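Rio2 kinase (Chaetomium thermophilum, PDB 4GYG) probably transfers phosphate from ATP to serine or threonine hydroxyls of proteins in a magnesium-dependent reaction, as a RIO-type kinase. Local coordinates at residues Gly229-Phe234 with Asp275-Cys280; Asn235-Glu240 with Ile255-Pro260. All coordinates share one frame; numbering follows the deposited sequence.

Interaction 1 (Gly229-Phe234 with Asp275-Cys280); sequences GDFNEF and DRDVQC
G229 is held through both polar atoms of its backbone by two consecutive residues of the 275-280 helical turn, a compact example of a helix gripping a catalytic loop, whose two hydrogen bonds both use loop backbone atoms. Its N-H goes to D277 OD2 at 2.8 Å, on the syn side of the carboxylate. Its carbonyl O takes a hydrogen bond from R276 NH2 at 2.7 Å, approached edge-on by the guanidinium, about 10° from its plane. R276 reaches it by starting extended and turning at chi3 (84°), which brings the head back to the loop. Charge adds a looser term: D230 OD1 stands 4.5 Å from R276 NH2, off to one side of the guanidinium, where no N-H aims at it, while the carboxylate of D230 makes its salt bridge with R343.

Closer packing comes from F231, whose CB rests 3.6 Å from D277 OD1, but the ring leads away from this turn, to I281 and edge-to-face with H228. One turn on, C280 SG lies 3.3 Å from F231 O.

The loop, carrying the HGD sequence of the kinase catalytic loop, thus lies against helix 270-289 on its way from strand 226-227 to strand 236-242.

Interaction 2 (Asn235-Glu240 with Ile255-Pro260); sequences NILIRE and IIIDFP
N235 to L237 run antiparallel to I255 to I257, joined by three backbone hydrogen bonds: L237 and I255 exchange both of theirs, L237 N to I255 O at 2.7 Å and I255 N to L237 O at 2.6 Å, and I257 N continues the ladder to N235 O at 3.0 Å. I236 and I256 form the non-hydrogen-bonded pair between them.

The side chains of that pair lie alongside each other, pointing the same way, with I236 CG1 4.1 Å from I256 CD1; helix 207-223 covers them through L214 and L217. L237, I255 and I257 make a second apolar patch. L237 CD1 meets I257 CG2 at 4.0 Å, the two side chains crossing at about a right angle. Farther along, I255 CD1 sits over one face of the R239 guanidinium, 3.5 Å from NH2. R239 bends at chi3 (-71°), laying that face across the methyl group while NH1 pairs with D194.

Past the ladder the contact turns polar. N235 OD1 and D258 OD2 come within 2.8 Å, two acceptors with no hydrogen bond between them, their amide and carboxylate planes 49° apart. D258 OD1 is salt-bridged to K125, itself an ADP-binding residue.

Both N235 and D258 bind magnesium, and D258 also binds ADP. The close oxygens are therefore consistent with a site prepared for a cation, which would probably relieve their mutual repulsion; the carboxylate of D258 thus serves both a lysine and the metal site.

In the fold
Interaction 2 is nested within the chain loop closed by interaction 1, and the two lie about 12 Å apart, centre to centre. They are continuous in sequence at F234 and N235, so the loop held by helix 270-289 runs directly into the hairpin whose two ends are flanked by the magnesium ligands N235 and D258. They also touch in space: F231 CZ lies 3.5 Å from I256 CD1, and F231 O 3.6 Å from I236 CD1, which joins the loop to the hairpin face that carries I236 and I256. H228 links both, meeting F231 and bonding to I257 O. At the nucleotide site, F234 of the first contact belongs to the ADP pocket, and the side chain of N232 comes within about 6 Å of that of D258.

Interaction 1 (Gly229-Phe234 with Asp275-Cys280)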
ATOM      1  N   GLY A 229      -5.377   0.516 -12.451  1.00 37.51           N
ATOM      2  CA  GLY A 229      -4.198  -0.009 -13.102  1.00 43.53           C
ATOM      3  C   GLY A 229      -3.907  -1.475 -12.821  1.00 48.41           C
ATOM      4  O   GLY A 229      -3.307  -2.163 -13.649  1.00 46.63           O
ATOM      5  N   ASP A 230      -4.323  -1.961 -11.659  1.00 51.03           N
ATOM      6  CA  ASP A 230      -4.012  -3.334 -11.281  1.00 49.14           C
ATOM      7  C   ASP A 230      -5.203  -3.959 -10.586  1.00 45.53           C
ATOM      8  O   ASP A 230      -5.061  -4.712  -9.629  1.00 50.13           O
ATOM      9  CB  ASP A 230      -2.768  -3.389 -10.399  1.00 54.14           C
ATOM     10  CG  ASP A 230      -1.945  -4.638 -10.629  1.00 67.10           C
ATOM     11  OD1 ASP A 230      -2.243  -5.399 -11.578  1.00 67.57           O
ATOM     12  OD2 ASP A 230      -0.986  -4.851  -9.859  1.00 75.65           O
ATOM     13  N   PHE A 231      -6.375  -3.622 -11.112  1.00 50.43           N
ATOM     14  CA  PHE A 231      -7.686  -4.146 -10.727  1.00 53.47           C
ATOM     15  C   PHE A 231      -7.814  -5.666 -10.695  1.00 62.14           C
ATOM     16  O   PHE A 231      -8.799  -6.189 -11.201  1.00 66.57           O
ATOM     17  CB  PHE A 231      -8.707  -3.643 -11.751  1.00 56.52           C
ATOM     18  CG  PHE A 231      -9.836  -2.859 -11.163  1.00 61.26           C
ATOM     19  CD1 PHE A 231      -9.593  -1.803 -10.317  1.00 57.06           C
ATOM     20  CD2 PHE A 231     -11.148  -3.166 -11.481  1.00 69.09           C
ATOM     21  CE1 PHE A 231     -10.631  -1.070  -9.781  1.00 58.71           C
ATOM     22  CE2 PHE A 231     -12.202  -2.439 -10.943  1.00 67.08           C
ATOM     23  CZ  PHE A 231     -11.940  -1.386 -10.092  1.00 63.65           C
ATOM     24  N   ASN A 232      -6.853  -6.381 -10.112  1.00 62.55           N
ATOM     25  CA  ASN A 232      -6.999  -7.824  -9.960  1.00 55.43           C
ATOM     26  C   ASN A 232      -8.143  -8.225  -9.002  1.00 63.31           C
ATOM     27  O   ASN A 232      -8.989  -7.403  -8.642  1.00 65.03           O
ATOM     28  CB  ASN A 232      -5.661  -8.477  -9.591  1.00 56.36           C
ATOM     29  CG  ASN A 232      -5.206  -8.179  -8.162  1.00 63.68           C
ATOM     30  OD1 ASN A 232      -6.004  -8.172  -7.226  1.00 71.15           O
ATOM     31  ND2 ASN A 232      -3.896  -7.964  -7.987  1.00 59.59           N
ATOM     32  N   GLU A 233      -8.166  -9.481  -8.573  1.00 66.86           N
ATOM     33  CA  GLU A 233      -9.245  -9.957  -7.695  1.00 69.62           C
ATOM     34  C   GLU A 233      -8.767 -10.235  -6.261  1.00 61.77           C
ATOM     35  O   GLU A 233      -9.363 -11.010  -5.506  1.00 55.93           O
ATOM     36  CB  GLU A 233     -10.017 -11.154  -8.304  1.00 74.33           C
ATOM     37  CG  GLU A 233      -9.170 -12.266  -8.915  1.00 76.81           C
ATOM     38  CD  GLU A 233      -8.485 -11.845 -10.207  1.00 81.41           C
ATOM     39  OE1 GLU A 233      -9.089 -11.072 -10.991  1.00 78.46           O
ATOM     40  OE2 GLU A 233      -7.327 -12.269 -10.420  1.00 84.68           O
ATOM     41  N   PHE A 234      -7.678  -9.578  -5.900  1.00 60.15           N
ATOM     42  CA  PHE A 234      -7.229  -9.533  -4.526  1.00 63.64           C
ATOM     43  C   PHE A 234      -7.484  -8.086  -4.129  1.00 52.12           C
ATOM     44  O   PHE A 234      -7.377  -7.697  -2.966  1.00 55.56           O
ATOM     45  CB  PHE A 234      -5.735  -9.868  -4.456  1.00 77.30           C
ATOM     46  CG  PHE A 234      -5.375 -11.212  -5.058  1.00 87.70           C
ATOM     47  CD1 PHE A 234      -5.060 -12.290  -4.243  1.00 91.62           C
ATOM     48  CD2 PHE A 234      -5.346 -11.394  -6.439  1.00 91.99           C
ATOM     49  CE1 PHE A 234      -4.727 -13.518  -4.791  1.00 93.94           C
ATOM     50  CE2 PHE A 234      -5.020 -12.623  -6.994  1.00 92.54           C
ATOM     51  CZ  PHE A 234      -4.708 -13.684  -6.170  1.00 94.14           C
ATOM     52  N   ASP A 275      -8.194  -0.128 -20.583  1.00 48.51           N
ATOM     53  CA  ASP A 275      -8.814  -1.305 -21.191  1.00 47.67           C
ATOM     54  C   ASP A 275      -8.322  -2.609 -20.529  1.00 44.50           C
ATOM     55  O   ASP A 275      -9.079  -3.571 -20.404  1.00 44.51           O
ATOM     56  CB  ASP A 275      -8.637  -1.299 -22.723  1.00 53.98           C
ATOM     57  CG  ASP A 275      -9.429  -0.162 -23.417  1.00 80.82           C
ATOM     58  OD1 ASP A 275     -10.643   0.000 -23.143  1.00 78.92           O
ATOM     59  OD2 ASP A 275      -8.837   0.573 -24.245  1.00 79.54           O
ATOM     60  N   ARG A 276      -7.069  -2.614 -20.068  1.00 41.80           N
ATOM     61  CA  ARG A 276      -6.511  -3.731 -19.295  1.00 46.39           C
ATOM     62  C   ARG A 276      -7.392  -4.001 -18.065  1.00 51.27           C
ATOM     63  O   ARG A 276      -7.861  -5.127 -17.865  1.00 54.97           O
ATOM     64  CB  ARG A 276      -5.080  -3.403 -18.854  1.00 45.90           C
ATOM     65  CG  ARG A 276      -4.237  -4.587 -18.438  1.00 53.69           C
ATOM     66  CD  ARG A 276      -2.775  -4.184 -18.200  1.00 55.06           C
ATOM     67  NE  ARG A 276      -2.553  -3.661 -16.859  1.00 59.53           N
ATOM     68  CZ  ARG A 276      -1.362  -3.292 -16.402  1.00 68.91           C
ATOM     69  NH1 ARG A 276      -0.306  -3.391 -17.193  1.00 77.19           N
ATOM     70  NH2 ARG A 276      -1.221  -2.824 -15.165  1.00 63.89           N
ATOM     71  N   ASP A 277      -7.617  -2.957 -17.262  1.00 43.38           N
ATOM     72  CA  ASP A 277      -8.537  -3.009 -16.125  1.00 35.03           C
ATOM     73  C   ASP A 277      -9.896  -3.599 -16.525  1.00 50.41           C
ATOM     74  O   ASP A 277     -10.383  -4.535 -15.879  1.00 44.02           O
ATOM     75  CB  ASP A 277      -8.724  -1.609 -15.512  1.00 35.91           C
ATOM     76  CG  ASP A 277      -7.560  -1.184 -14.601  1.00 44.82           C
ATOM     77  OD1 ASP A 277      -6.677  -2.021 -14.301  1.00 53.29           O
ATOM     78  OD2 ASP A 277      -7.535  -0.006 -14.169  1.00 44.46           O
ATOM     79  N   VAL A 278     -10.482  -3.068 -17.605  1.00 48.90           N
ATOM     80  CA  VAL A 278     -11.795  -3.497 -18.079  1.00 48.06           C
ATOM     81  C   VAL A 278     -11.788  -4.966 -18.508  1.00 55.06           C
ATOM     82  O   VAL A 278     -12.725  -5.734 -18.212  1.00 48.46           O
ATOM     83  CB  VAL A 278     -12.271  -2.634 -19.286  1.00 40.81           C
ATOM     84  CG1 VAL A 278     -13.612  -3.165 -19.844  1.00 42.56           C
ATOM     85  CG2 VAL A 278     -12.376  -1.145 -18.896  1.00 39.49           C
ATOM     86  N   GLN A 279     -10.730  -5.340 -19.222  1.00 58.66           N
ATOM     87  CA  GLN A 279     -10.621  -6.676 -19.781  1.00 57.71           C
ATOM     88  C   GLN A 279     -10.325  -7.682 -18.682  1.00 58.66           C
ATOM     89  O   GLN A 279     -10.831  -8.795 -18.709  1.00 65.95           O
ATOM     90  CB  GLN A 279      -9.554  -6.721 -20.872  1.00 61.06           C
ATOM     91  CG  GLN A 279     -10.029  -7.400 -22.148  1.00 70.11           C
ATOM     92  CD  GLN A 279     -11.339  -6.832 -22.643  1.00 75.67           C
ATOM     93  OE1 GLN A 279     -11.503  -5.615 -22.733  1.00 82.00           O
ATOM     94  NE2 GLN A 279     -12.290  -7.707 -22.947  1.00 72.74           N
ATOM     95  N   CYS A 280      -9.524  -7.278 -17.702  1.00 59.79           N
ATOM     96  CA  CYS A 280      -9.290  -8.103 -16.517  1.00 58.66           C
ATOM     97  C   CYS A 280     -10.605  -8.467 -15.820  1.00 56.50           C
ATOM     98  O   CYS A 280     -10.871  -9.640 -15.551  1.00 55.72           O
ATOM     99  CB  CYS A 280      -8.365  -7.389 -15.529  1.00 52.37           C
ATOM    100  SG  CYS A 280      -8.431  -8.086 -13.869  1.00 93.50           S
TER

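Interaction 2 (Asn235-Glu240 with Ile255-Pro260)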
ATOM      1  N   ASN A 235      -7.846  -7.309  -5.146  1.00 38.91           N
ATOM      2  CA  ASN A 235      -8.011  -5.867  -5.071  1.00 38.32           C
ATOM      3  C   ASN A 235      -9.494  -5.478  -4.995  1.00 38.30           C
ATOM      4  O   ASN A 235      -9.864  -4.351  -4.648  1.00 38.92           O
ATOM      5  CB  ASN A 235      -7.393  -5.261  -6.328  1.00 42.38           C
ATOM      6  CG  ASN A 235      -5.916  -5.042  -6.191  1.00 45.38           C
ATOM      7  OD1 ASN A 235      -5.380  -5.055  -5.082  1.00 52.29           O
ATOM      8  ND2 ASN A 235      -5.241  -4.825  -7.311  1.00 41.82           N
ATOM      9  N   ILE A 236     -10.342  -6.422  -5.337  1.00 30.27           N
ATOM     10  CA  ILE A 236     -11.763  -6.187  -5.316  1.00 45.80           C
ATOM     11  C   ILE A 236     -12.384  -7.041  -4.200  1.00 46.11           C
ATOM     12  O   ILE A 236     -12.391  -8.277  -4.277  1.00 42.22           O
ATOM     13  CB  ILE A 236     -12.368  -6.500  -6.697  1.00 41.20           C
ATOM     14  CG1 ILE A 236     -11.700  -5.608  -7.752  1.00 39.04           C
ATOM     15  CG2 ILE A 236     -13.862  -6.313  -6.667  1.00 35.34           C
ATOM     16  CD1 ILE A 236     -11.717  -6.160  -9.154  1.00 38.46           C
ATOM     17  N   LEU A 237     -12.851  -6.366  -3.147  1.00 41.37           N
ATOM     18  CA  LEU A 237     -13.479  -7.017  -2.005  1.00 34.81           C
ATOM     19  C   LEU A 237     -14.981  -6.930  -2.168  1.00 35.09           C
ATOM     20  O   LEU A 237     -15.497  -5.943  -2.686  1.00 35.11           O
ATOM     21  CB  LEU A 237     -13.081  -6.342  -0.695  1.00 31.28           C
ATOM     22  CG  LEU A 237     -11.602  -6.055  -0.489  1.00 34.03           C
ATOM     23  CD1 LEU A 237     -11.340  -5.616   0.960  1.00 32.82           C
ATOM     24  CD2 LEU A 237     -10.744  -7.242  -0.873  1.00 31.07           C
ATOM     25  N   ILE A 238     -15.686  -7.961  -1.723  1.00 35.74           N
ATOM     26  CA  ILE A 238     -17.134  -7.998  -1.857  1.00 39.53           C
ATOM     27  C   ILE A 238     -17.743  -7.913  -0.478  1.00 43.00           C
ATOM     28  O   ILE A 238     -17.315  -8.635   0.424  1.00 36.81           O
ATOM     29  CB  ILE A 238     -17.586  -9.296  -2.532  1.00 42.14           C
ATOM     30  CG1 ILE A 238     -17.113  -9.319  -3.989  1.00 42.26           C
ATOM     31  CG2 ILE A 238     -19.100  -9.448  -2.451  1.00 45.02           C
ATOM     32  CD1 ILE A 238     -17.546  -8.083  -4.788  1.00 43.37           C
ATOM     33  N   ARG A 239     -18.705  -7.008  -0.297  1.00 39.94           N
ATOM     34  CA  ARG A 239     -19.385  -6.905   0.989  1.00 43.30           C
ATOM     35  C   ARG A 239     -20.739  -7.586   0.867  1.00 44.54           C
ATOM     36  O   ARG A 239     -21.440  -7.406  -0.129  1.00 46.47           O
ATOM     37  CB  ARG A 239     -19.537  -5.449   1.459  1.00 54.84           C
ATOM     38  CG  ARG A 239     -19.746  -5.330   2.982  1.00 65.98           C
ATOM     39  CD  ARG A 239     -20.549  -4.096   3.422  1.00 77.53           C
ATOM     40  NE  ARG A 239     -19.809  -2.843   3.267  1.00 86.45           N
ATOM     41  CZ  ARG A 239     -18.834  -2.432   4.076  1.00 87.49           C
ATOM     42  NH1 ARG A 239     -18.454  -3.177   5.102  1.00 89.17           N
ATOM     43  NH2 ARG A 239     -18.224  -1.276   3.855  1.00 85.57           N
ATOM     44  N   GLU A 240     -21.095  -8.387   1.863  1.00 41.71           N
ATOM     45  CA  GLU A 240     -22.313  -9.174   1.770  1.00 53.51           C
ATOM     46  C   GLU A 240     -23.357  -8.783   2.816  1.00 57.55           C
ATOM     47  O   GLU A 240     -23.203  -9.076   4.004  1.00 56.00           O
ATOM     48  CB  GLU A 240     -21.999 -10.665   1.850  1.00 51.67           C
ATOM     49  CG  GLU A 240     -23.245 -11.525   1.764  1.00 69.35           C
ATOM     50  CD  GLU A 240     -22.956 -13.012   1.785  1.00 76.64           C
ATOM     51  OE1 GLU A 240     -23.838 -13.782   1.351  1.00 81.48           O
ATOM     52  OE2 GLU A 240     -21.863 -13.411   2.240  1.00 78.61           O
ATOM     53  N   ILE A 255     -15.741  -3.344  -2.853  1.00 42.01           N
ATOM     54  CA  ILE A 255     -14.851  -2.413  -2.193  1.00 40.16           C
ATOM     55  C   ILE A 255     -13.464  -2.541  -2.828  1.00 38.20           C
ATOM     56  O   ILE A 255     -12.959  -3.636  -3.029  1.00 51.12           O
ATOM     57  CB  ILE A 255     -14.847  -2.637  -0.663  1.00 46.88           C
ATOM     58  CG1 ILE A 255     -16.208  -2.231  -0.090  1.00 46.84           C
ATOM     59  CG2 ILE A 255     -13.748  -1.830   0.021  1.00 30.62           C
ATOM     60  CD1 ILE A 255     -16.482  -2.790   1.269  1.00 46.63           C
ATOM     61  N   ILE A 256     -12.874  -1.411  -3.177  1.00 35.37           N
ATOM     62  CA  ILE A 256     -11.623  -1.383  -3.912  1.00 39.35           C
ATOM     63  C   ILE A 256     -10.487  -1.146  -2.933  1.00 35.06           C
ATOM     64  O   ILE A 256     -10.629  -0.339  -2.001  1.00 30.27           O
ATOM     65  CB  ILE A 256     -11.641  -0.238  -4.976  1.00 56.12           C
ATOM     66  CG1 ILE A 256     -12.762  -0.467  -5.974  1.00 59.25           C
ATOM     67  CG2 ILE A 256     -10.345  -0.176  -5.748  1.00 52.87           C
ATOM     68  CD1 ILE A 256     -12.671  -1.819  -6.672  1.00 62.05           C
ATOM     69  N   ILE A 257      -9.373  -1.854  -3.123  1.00 27.37           N
ATOM     70  CA  ILE A 257      -8.145  -1.516  -2.389  1.00 34.58           C
ATOM     71  C   ILE A 257      -6.948  -1.467  -3.325  1.00 30.62           C
ATOM     72  O   ILE A 257      -7.058  -1.843  -4.509  1.00 30.04           O
ATOM     73  CB  ILE A 257      -7.835  -2.499  -1.238  1.00 26.28           C
ATOM     74  CG1 ILE A 257      -7.486  -3.896  -1.778  1.00 26.49           C
ATOM     75  CG2 ILE A 257      -8.990  -2.562  -0.260  1.00 26.93           C
ATOM     76  CD1 ILE A 257      -7.277  -4.956  -0.707  1.00 26.68           C
ATOM     77  N   ASP A 258      -5.822  -1.022  -2.772  1.00 29.91           N
ATOM     78  CA  ASP A 258      -4.517  -0.966  -3.446  1.00 36.20           C
ATOM     79  C   ASP A 258      -4.383   0.213  -4.390  1.00 39.88           C
ATOM     80  O   ASP A 258      -4.743   0.110  -5.564  1.00 36.96           O
ATOM     81  CB  ASP A 258      -4.218  -2.248  -4.224  1.00 45.90           C
ATOM     82  CG  ASP A 258      -3.402  -3.227  -3.441  1.00 57.80           C
ATOM     83  OD1 ASP A 258      -2.161  -3.073  -3.449  1.00 66.79           O
ATOM     84  OD2 ASP A 258      -3.995  -4.149  -2.834  1.00 60.97           O
ATOM     85  N   PHE A 259      -3.818   1.311  -3.895  1.00 45.06           N
ATOM     86  CA  PHE A 259      -3.737   2.556  -4.679  1.00 41.82           C
ATOM     87  C   PHE A 259      -2.363   3.156  -5.077  1.00 36.25           C
ATOM     88  O   PHE A 259      -2.347   4.157  -5.788  1.00 34.53           O
ATOM     89  CB  PHE A 259      -4.611   3.630  -4.016  1.00 34.24           C
ATOM     90  CG  PHE A 259      -6.021   3.175  -3.773  1.00 36.57           C
ATOM     91  CD1 PHE A 259      -6.881   2.935  -4.846  1.00 41.32           C
ATOM     92  CD2 PHE A 259      -6.475   2.938  -2.490  1.00 29.91           C
ATOM     93  CE1 PHE A 259      -8.180   2.496  -4.627  1.00 42.77           C
ATOM     94  CE2 PHE A 259      -7.769   2.507  -2.265  1.00 36.72           C
ATOM     95  CZ  PHE A 259      -8.629   2.284  -3.334  1.00 36.35           C
ATOM     96  N   PRO A 260      -1.218   2.554  -4.663  1.00 25.64           N
ATOM     97  CA  PRO A 260      -0.006   3.307  -5.034  1.00 24.58           C
ATOM     98  C   PRO A 260       0.309   3.247  -6.553  1.00 45.36           C
ATOM     99  O   PRO A 260       1.101   4.034  -7.061  1.00 47.76           O
ATOM    100  CB  PRO A 260       1.102   2.620  -4.220  1.00 33.63           C
ATOM    101  CG  PRO A 260       0.649   1.163  -4.107  1.00 24.18           C
ATOM    102  CD  PRO A 260      -0.895   1.244  -4.044  1.00 24.21           C
TER